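Glycine oxidase (Bacillus cereus ATCC 14579, PDB 7CYX) is a FAD-dependent flavoenzyme that probably oxidises glycine with oxygen and water to glyoxylate, hydrogen peroxide and ammonium, a step linked to thiamine diphosphate biosynthesis. Local coordinates at residues Gly319-Glu322 / Glu323-Gly326. Sequence-based numbering, arbitrary orientation.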
loop_
_atom_site.group_PDB
_atom_site.type_symbol
_atom_site.label_atom_id
_atom_site.label_comp_id
_atom_site.label_asym_id
_atom_site.label_seq_id
_atom_site.Cartn_x
_atom_site.Cartn_y
_atom_site.Cartn_z
ATOM N N GLY A 319 -22.922 -1.360 -21.956
ATOM C CA GLY A 319 -23.822 -2.182 -22.745
ATOM C C GLY A 319 -23.201 -2.879 -23.938
ATOM O O GLY A 319 -22.021 -2.731 -24.247
ATOM N N GLU A 320 -24.058 -3.684 -24.582
ATOM C CA GLU A 320 -23.767 -4.502 -25.750
ATOM C C GLU A 320 -24.320 -3.793 -26.996
ATOM O O GLU A 320 -25.393 -3.194 -26.946
ATOM C CB GLU A 320 -24.395 -5.881 -25.546
ATOM C CG GLU A 320 -24.229 -6.831 -26.715
ATOM C CD GLU A 320 -24.457 -8.305 -26.401
ATOM O OE1 GLU A 320 -24.967 -8.624 -25.290
ATOM O OE2 GLU A 320 -24.083 -9.135 -27.258
ATOM N N HIS A 321 -23.555 -3.846 -28.093
ATOM C CA HIS A 321 -23.972 -3.350 -29.409
ATOM C C HIS A 321 -25.128 -4.223 -29.898
ATOM O O HIS A 321 -25.070 -5.458 -29.787
ATOM C CB HIS A 321 -22.781 -3.385 -30.378
ATOM C CG HIS A 321 -22.928 -2.567 -31.618
ATOM N ND1 HIS A 321 -23.847 -2.868 -32.598
ATOM C CD2 HIS A 321 -22.231 -1.504 -32.073
ATOM C CE1 HIS A 321 -23.736 -2.004 -33.588
ATOM N NE2 HIS A 321 -22.751 -1.160 -33.291
ATOM N N GLU A 322 -26.159 -3.581 -30.454
ATOM C CA GLU A 322 -27.426 -4.258 -30.763
ATOM C C GLU A 322 -27.254 -5.219 -31.954
ATOM O O GLU A 322 -27.975 -6.196 -32.069
ATOM C CB GLU A 322 -28.529 -3.220 -31.004
ATOM C CG GLU A 322 -29.897 -3.678 -30.520
ATOM C CD GLU A 322 -30.039 -3.830 -29.010
ATOM O OE1 GLU A 322 -30.325 -2.817 -28.341
ATOM O OE2 GLU A 322 -29.853 -4.959 -28.499
ATOM N N GLU A 323 -26.286 -4.942 -32.831
ATOM C CA GLU A 323 -26.117 -5.681 -34.080
ATOM C C GLU A 323 -24.834 -6.515 -34.003
ATOM O O GLU A 323 -24.901 -7.735 -34.073
ATOM C CB GLU A 323 -26.121 -4.699 -35.255
ATOM C CG GLU A 323 -26.220 -5.344 -36.630
ATOM C CD GLU A 323 -26.237 -4.355 -37.790
ATOM O OE1 GLU A 323 -26.452 -4.798 -38.943
ATOM O OE2 GLU A 323 -26.029 -3.140 -37.539
ATOM N N ILE A 324 -23.687 -5.842 -33.827
ATOM C CA ILE A 324 -22.363 -6.479 -33.809
ATOM C C ILE A 324 -22.227 -7.270 -32.507
ATOM O O ILE A 324 -22.224 -6.690 -31.423
ATOM C CB ILE A 324 -21.233 -5.445 -33.949
ATOM C CG1 ILE A 324 -21.484 -4.489 -35.121
ATOM C CG2 ILE A 324 -19.891 -6.164 -34.054
ATOM C CD1 ILE A 324 -20.498 -3.349 -35.236
ATOM N N LYS A 325 -22.131 -8.597 -32.632
ATOM C CA LYS A 325 -22.215 -9.476 -31.477
ATOM C C LYS A 325 -20.835 -9.541 -30.818
ATOM O O LYS A 325 -19.811 -9.663 -31.501
ATOM C CB LYS A 325 -22.730 -10.865 -31.871
ATOM C CG LYS A 325 -22.876 -11.851 -30.715
ATOM C CD LYS A 325 -23.923 -11.463 -29.675
ATOM C CE LYS A 325 -23.846 -12.297 -28.412
ATOM N NZ LYS A 325 -22.669 -11.936 -27.585
ATOM N N GLY A 326 -20.843 -9.410 -29.491
ATOM C CA GLY A 326 -19.655 -9.499 -28.664
ATOM C C GLY A 326 -18.956 -8.162 -28.469
ATOM O O GLY A 326 -17.859 -8.135 -27.898
#
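His321 turns the edge of its imidazole toward the backbone that follows and accepts the backbone N-H of Glu323. The bond from Glu323 N to His321 ND1 is 3.2 Å long and nearly straight at 163°, and the donor lies in the ring plane. With CG anti to the backbone N (chi1 -163°), the ring is swung toward the ongoing chain, where ND1 can take up an amide two residues on. Ile324 then lies over one face of the imidazole in a CH-pi contact, its aliphatic chain supplying the C-H groups: CG1 sits 3.9 Å from the His321 ring centroid, while Ile324 CD1 lies 3.7 Å from His321 NE2. Histidine suits this place because a flat ring presents an acceptor at its edge and a pi face on which the methylene of Ile324 can rest. These residues form the hairpin connection between the antiparallel strands 317-318 and 327-331, at one border of the Rossmann-type FAD-binding sheet and away from the annotated cofactor sites. Nearer the strand ends, Glu320 and Lys325, opposite charges on long chains, bridge the two arms of the loop. Lys325 bends at chi2 and chi4 to bring NZ 3.2 Å from Glu320 OE2, a salt bridge on the syn side, 22° out of the carboxylate plane. Gly326 follows with a positive phi (89°) that glycine adopts easily. Further out, Tyr218 O bonds His321 NE2, so bonds at both ring nitrogens fix its rotation; Phe219 packs on the imidazole, planes at about 45°.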